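PDB 6J3A: gamma-glutamyltranspeptidase from Streptomyces lincolnensis, which probably transfers or cleaves gamma-glutamyl groups, as a homologue of LmbA in the gamma-glutamyltranspeptidase family of Ntn hydrolases. Local coordinates for residues A[18-22]-A[46-51]; A[52-56]-A[438-444]. All coordinates share one frame; numbering follows the deposited sequence.

Interaction 1: residues A[18-22]-A[46-51]; sequences THWLA and VLHVVE
Over one face of the His19 imidazole lies Val50 CG2, 3.6 Å from the centroid of the His19 ring and 14° off its normal, a CH-pi contact. His19 is the N-cap of helix 20-31, and Leu21 N, at the ring edge and in its plane, gives its ND1 a weak capping bond. A water 2.9 Å from His19 NE2 links the ring to the other segment by donating to Val50 O. His19 CE1 lies over the rim of one face of the Trp20 indole. CG of His19 is anti to the backbone N (chi1 -154°), which swings the ring toward Val50.

The two methyls of Val50 have different partners. CG2 serves the imidazole, while Val50 CG1 packs 3.4 Å from Leu21 CD1. Val46 CG1 touches Ala22 CA at 3.6 Å, and Leu47 CD2 meets Ala22 CB at 3.7 Å. Helix 127-140 covers Leu21 and Val46 through Tyr137 and Tyr133, and Trp20 NE1 bonds to Gln9 O of the second subunit.

Glu51 is the first residue to leave the geometry of helix 36-50. Its extended chain crosses Thr18 at about a right angle and passes His19 CB and CD2. Thr18 OG1 donates to Glu51 OE2 at 2.7 Å, on the syn side and 16° out of the carboxylate plane. Thr18 OG1 also receives a weak bond from His423 N. With an alanine here, the buried Thr18 hydroxyl would probably lose its acceptor and be freer to turn.

The contact joins the start of one helix to the end of another. Apolar packing makes up one flank; the hydroxyl-carboxylate bond and the water lie along the other. Buried Glu51 OE2 is gripped by the Thr18 hydroxyl but lies 3.3 Å from Thr18 O, another acceptor, which may raise the pKa of Glu51.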
loop_
_atom_site.group_PDB
_atom_site.type_symbol
_atom_site.label_atom_id
_atom_site.label_comp_id
_atom_site.label_asym_id
_atom_site.label_seq_id
_atom_site.Cartn_x
_atom_site.Cartn_y
_atom_site.Cartn_z
ATOM N N THR A 18 6.416 2.005 -9.394
ATOM C CA THR A 18 5.805 3.312 -9.607
ATOM C C THR A 18 4.317 3.219 -9.974
ATOM O O THR A 18 3.719 4.247 -10.283
ATOM C CB THR A 18 6.545 4.104 -10.720
ATOM O OG1 THR A 18 6.670 3.297 -11.900
ATOM C CG2 THR A 18 7.917 4.525 -10.253
ATOM N N HIS A 19 3.737 2.008 -9.933
ATOM C CA HIS A 19 2.313 1.767 -10.199
ATOM C C HIS A 19 1.796 0.476 -9.555
ATOM O O HIS A 19 2.335 -0.614 -9.785
ATOM C CB HIS A 19 2.052 1.698 -11.693
ATOM C CG HIS A 19 0.656 2.070 -12.079
ATOM N ND1 HIS A 19 -0.442 1.309 -11.743
ATOM C CD2 HIS A 19 0.184 3.115 -12.798
ATOM C CE1 HIS A 19 -1.531 1.872 -12.231
ATOM N NE2 HIS A 19 -1.180 2.972 -12.872
ATOM N N TRP A 20 0.713 0.609 -8.792
ATOM C CA TRP A 20 0.177 -0.477 -7.955
ATOM C C TRP A 20 -0.206 -1.734 -8.756
ATOM O O TRP A 20 -0.016 -2.856 -8.288
ATOM C CB TRP A 20 -1.025 0.020 -7.113
ATOM C CG TRP A 20 -2.253 0.316 -7.917
ATOM C CD1 TRP A 20 -3.229 -0.569 -8.287
ATOM C CD2 TRP A 20 -2.633 1.584 -8.466
ATOM N NE1 TRP A 20 -4.185 0.066 -9.042
ATOM C CE2 TRP A 20 -3.844 1.387 -9.172
ATOM C CE3 TRP A 20 -2.059 2.865 -8.448
ATOM C CZ2 TRP A 20 -4.501 2.431 -9.841
ATOM C CZ3 TRP A 20 -2.713 3.900 -9.113
ATOM C CH2 TRP A 20 -3.922 3.676 -9.799
ATOM N N LEU A 21 -0.752 -1.521 -9.950
ATOM C CA LEU A 21 -1.150 -2.600 -10.842
ATOM C C LEU A 21 0.048 -3.467 -11.213
ATOM O O LEU A 21 -0.052 -4.698 -11.266
ATOM C CB LEU A 21 -1.802 -2.033 -12.111
ATOM C CG LEU A 21 -3.174 -1.337 -12.007
ATOM C CD1 LEU A 21 -3.548 -0.735 -13.350
ATOM C CD2 LEU A 21 -4.284 -2.269 -11.557
ATOM N N ALA A 22 1.184 -2.817 -11.444
ATOM C CA ALA A 22 2.412 -3.527 -11.790
ATOM C C ALA A 22 3.003 -4.237 -10.572
ATOM O O ALA A 22 3.522 -5.351 -10.688
ATOM C CB ALA A 22 3.419 -2.568 -12.395
ATOM N N VAL A 46 3.339 -4.999 -17.639
ATOM C CA VAL A 46 2.203 -4.278 -17.079
ATOM C C VAL A 46 2.487 -2.766 -17.107
ATOM O O VAL A 46 1.627 -1.986 -17.514
ATOM C CB VAL A 46 1.841 -4.795 -15.668
ATOM C CG1 VAL A 46 0.849 -3.872 -14.968
ATOM C CG2 VAL A 46 1.261 -6.202 -15.771
ATOM N N LEU A 47 3.694 -2.366 -16.719
ATOM C CA LEU A 47 4.079 -0.949 -16.759
ATOM C C LEU A 47 3.932 -0.296 -18.131
ATOM O O LEU A 47 3.559 0.882 -18.216
ATOM C CB LEU A 47 5.513 -0.756 -16.270
ATOM C CG LEU A 47 5.741 -0.866 -14.766
ATOM C CD1 LEU A 47 7.230 -0.924 -14.480
ATOM C CD2 LEU A 47 5.114 0.305 -14.030
ATOM N N HIS A 48 4.230 -1.046 -19.195
ATOM C CA HIS A 48 4.018 -0.539 -20.562
ATOM C C HIS A 48 2.573 -0.070 -20.693
ATOM O O HIS A 48 2.295 1.030 -21.181
ATOM C CB HIS A 48 4.244 -1.619 -21.624
ATOM C CG HIS A 48 5.629 -2.168 -21.655
ATOM N ND1 HIS A 48 5.909 -3.445 -22.096
ATOM C CD2 HIS A 48 6.814 -1.617 -21.304
ATOM C CE1 HIS A 48 7.209 -3.661 -22.001
ATOM N NE2 HIS A 48 7.781 -2.567 -21.525
ATOM N N VAL A 49 1.670 -0.931 -20.220
ATOM C CA VAL A 49 0.226 -0.751 -20.361
ATOM C C VAL A 49 -0.328 0.342 -19.454
ATOM O O VAL A 49 -1.209 1.087 -19.874
ATOM C CB VAL A 49 -0.530 -2.076 -20.100
ATOM C CG1 VAL A 49 -2.033 -1.897 -20.270
ATOM C CG2 VAL A 49 -0.051 -3.163 -21.052
ATOM N N VAL A 50 0.180 0.432 -18.226
ATOM C CA VAL A 50 -0.382 1.353 -17.222
ATOM C C VAL A 50 0.371 2.665 -17.044
ATOM O O VAL A 50 -0.134 3.560 -16.374
ATOM C CB VAL A 50 -0.586 0.666 -15.855
ATOM C CG1 VAL A 50 -1.406 -0.610 -16.038
ATOM C CG2 VAL A 50 0.740 0.385 -15.145
ATOM N N GLU A 51 1.565 2.768 -17.631
ATOM C CA GLU A 51 2.304 4.030 -17.712
ATOM C C GLU A 51 2.862 4.269 -19.128
ATOM O O GLU A 51 4.063 4.505 -19.297
ATOM C CB GLU A 51 3.438 4.048 -16.687
ATOM C CG GLU A 51 2.989 3.812 -15.255
ATOM C CD GLU A 51 4.023 4.240 -14.227
ATOM O OE1 GLU A 51 4.414 5.427 -14.228
ATOM O OE2 GLU A 51 4.438 3.399 -13.405
HETATM O O HOH W 1 -2.395 4.336 -15.177
#

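Interaction 2: residues A[52-56]-A[438-444]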
loop_
_atom_site.group_PDB
_atom_site.type_symbol
_atom_site.label_atom_id
_atom_site.label_comp_id
_atom_site.label_asym_id
_atom_site.label_seq_id
_atom_site.Cartn_x
_atom_site.Cartn_y
_atom_site.Cartn_z
ATOM N N PRO A 52 1.992 4.244 -20.152
ATOM C CA PRO A 52 2.428 4.414 -21.544
ATOM C C PRO A 52 2.853 5.841 -21.902
ATOM O O PRO A 52 3.478 6.055 -22.927
ATOM C CB PRO A 52 1.183 4.031 -22.333
ATOM C CG PRO A 52 0.071 4.490 -21.464
ATOM C CD PRO A 52 0.526 4.154 -20.068
ATOM N N HIS A 53 2.429 6.798 -21.093
ATOM C CA HIS A 53 3.004 8.151 -21.037
ATOM C C HIS A 53 4.424 8.256 -20.456
ATOM O O HIS A 53 5.018 9.339 -20.497
ATOM C CB HIS A 53 2.081 9.062 -20.212
ATOM C CG HIS A 53 1.925 8.636 -18.784
ATOM N ND1 HIS A 53 2.071 9.508 -17.728
ATOM C CD2 HIS A 53 1.655 7.427 -18.236
ATOM C CE1 HIS A 53 1.874 8.857 -16.596
ATOM N NE2 HIS A 53 1.625 7.591 -16.877
ATOM N N LEU A 54 4.931 7.163 -19.876
ATOM C CA LEU A 54 6.249 7.130 -19.235
ATOM C C LEU A 54 7.178 5.993 -19.674
ATOM O O LEU A 54 8.375 6.050 -19.397
ATOM C CB LEU A 54 6.074 7.131 -17.717
ATOM C CG LEU A 54 5.489 8.428 -17.132
ATOM C CD1 LEU A 54 5.151 8.242 -15.664
ATOM C CD2 LEU A 54 6.424 9.620 -17.280
ATOM N N ASN A 55 6.651 4.978 -20.352
ATOM C CA ASN A 55 7.481 3.949 -20.967
ATOM C C ASN A 55 6.698 3.187 -22.037
ATOM O O ASN A 55 5.558 3.510 -22.336
ATOM C CB ASN A 55 8.031 2.995 -19.904
ATOM C CG ASN A 55 7.002 2.012 -19.404
ATOM O OD1 ASN A 55 5.811 2.310 -19.355
ATOM N ND2 ASN A 55 7.461 0.827 -19.017
ATOM N N GLY A 56 7.329 2.188 -22.622
ATOM C CA GLY A 56 6.677 1.346 -23.604
ATOM C C GLY A 56 7.635 0.264 -24.061
ATOM O O GLY A 56 8.814 0.325 -23.734
ATOM N N PRO A 438 12.867 0.866 -16.267
ATOM C CA PRO A 438 12.447 0.893 -17.666
ATOM C C PRO A 438 11.833 2.224 -18.088
ATOM O O PRO A 438 11.158 2.880 -17.301
ATOM C CB PRO A 438 11.415 -0.231 -17.747
ATOM C CG PRO A 438 10.823 -0.258 -16.395
ATOM C CD PRO A 438 11.953 0.040 -15.458
ATOM N N SER A 439 12.060 2.589 -19.344
ATOM C CA SER A 439 11.694 3.901 -19.847
ATOM C C SER A 439 11.678 3.893 -21.360
ATOM O O SER A 439 12.028 2.896 -21.987
ATOM C CB SER A 439 12.710 4.929 -19.354
ATOM O OG SER A 439 12.360 6.246 -19.743
ATOM N N GLY A 440 11.260 5.019 -21.932
ATOM C CA GLY A 440 11.275 5.231 -23.377
ATOM C C GLY A 440 10.142 4.537 -24.105
ATOM O O GLY A 440 9.536 3.590 -23.588
ATOM N N GLY A 441 9.861 5.012 -25.317
ATOM C CA GLY A 441 8.757 4.497 -26.117
ATOM C C GLY A 441 7.426 4.985 -25.583
ATOM O O GLY A 441 6.409 4.320 -25.748
ATOM N N TRP A 442 7.451 6.166 -24.960
ATOM C CA TRP A 442 6.246 6.789 -24.429
ATOM C C TRP A 442 5.407 7.401 -25.537
ATOM O O TRP A 442 5.902 7.636 -26.649
ATOM C CB TRP A 442 6.553 7.817 -23.331
ATOM C CG TRP A 442 7.604 8.840 -23.623
ATOM C CD1 TRP A 442 7.572 9.806 -24.577
ATOM C CD2 TRP A 442 8.831 9.017 -22.909
ATOM N NE1 TRP A 442 8.712 10.572 -24.513
ATOM C CE2 TRP A 442 9.502 10.105 -23.501
ATOM C CE3 TRP A 442 9.431 8.359 -21.823
ATOM C CZ2 TRP A 442 10.753 10.547 -23.054
ATOM C CZ3 TRP A 442 10.676 8.797 -21.375
ATOM C CH2 TRP A 442 11.323 9.881 -21.987
ATOM N N LEU A 443 4.140 7.660 -25.224
ATOM C CA LEU A 443 3.139 8.002 -26.247
ATOM C C LEU A 443 3.277 9.375 -26.891
ATOM O O LEU A 443 2.795 9.564 -28.000
ATOM C CB LEU A 443 1.713 7.866 -25.690
ATOM C CG LEU A 443 1.225 8.811 -24.566
ATOM C CD1 LEU A 443 0.668 10.152 -25.053
ATOM C CD2 LEU A 443 0.156 8.111 -23.736
ATOM N N GLN A 444 3.945 10.310 -26.217
ATOM C CA GLN A 444 3.867 11.739 -26.558
ATOM C C GLN A 444 5.022 12.219 -27.436
ATOM O O GLN A 444 5.126 13.426 -27.705
ATOM C CB GLN A 444 3.803 12.616 -25.289
ATOM C CG GLN A 444 5.078 12.648 -24.442
ATOM C CD GLN A 444 5.075 11.687 -23.254
ATOM O OE1 GLN A 444 5.589 12.029 -22.193
ATOM N NE2 GLN A 444 4.512 10.487 -23.423
HETATM O O HOH W 2 10.647 0.333 -21.642
#
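Trp442 presses its side chain against the carbonyls of residues 52-54. Its CB lies 3.6 Å from His53 O and about as far from Pro52 O. CG comes next, still near His53 O. At the six-membered ring, CE3 of Trp442 meets Leu54 O at 3.5 Å, with the oxygen at the edge and in the ring plane. Trp442 CZ3, next along the ring, is still within 4.1 Å of Leu54 O. On the pyrrole side, NE1 makes a weak bond to Ser445 OG. Gln444 OE1 sits over the rim of one indole face. CG of Trp442 stands between the backbone N and the carbonyl carbon (chi1 49°), and this keeps the ring alongside the other loop.

A backbone bond, somewhat bent, runs from Leu443 N to Pro52 O at 2.9 Å. Leu443 CD2 lies 3.7 Å from His53 N and also touches His53 CB. The Gln444 NE2 to His53 O bond is longer, 3.2 Å, and comes in 42° above the carbonyl plane. At the other end, Asn55 CB rests 3.8 Å from Ser439 CA. The Ser439 hydroxyl bonds to Thr421 and Arg459.

This is loop-on-loop packing. Residues 52-56 lead from helix 36-50 to strand 61-66, and residues 438-444 leave strand 433-436, the neighbour of strand 61-66. Helix 146-154 touches His53, Leu443 and Gln444, while helix 164-170 touches Pro52 and Leu443.

In the fold
Interaction 1 runs straight into interaction 2, since Glu51 is followed by Pro52. Their centres are 11 Å apart. Leu47 belongs to both neighbourhoods: besides its place in interaction 1, its CD1 lies 4.1 Å from Pro438 CG. His48 CD2 packs 3.4 Å from Gly56 C. Both contacts border residues 421-423, where the model resumes after the gap 384-420. Thr18 pairs with His423, Pro438 with Cys422 and Leu54 with Thr421, all through the backbone. In this family the nucleophile is the first residue of the small subunit, and Thr421 would fit that place. Both interactions therefore probably border the active site, interaction 2 most directly through the Ser439 OG to Thr421 OG1 bond.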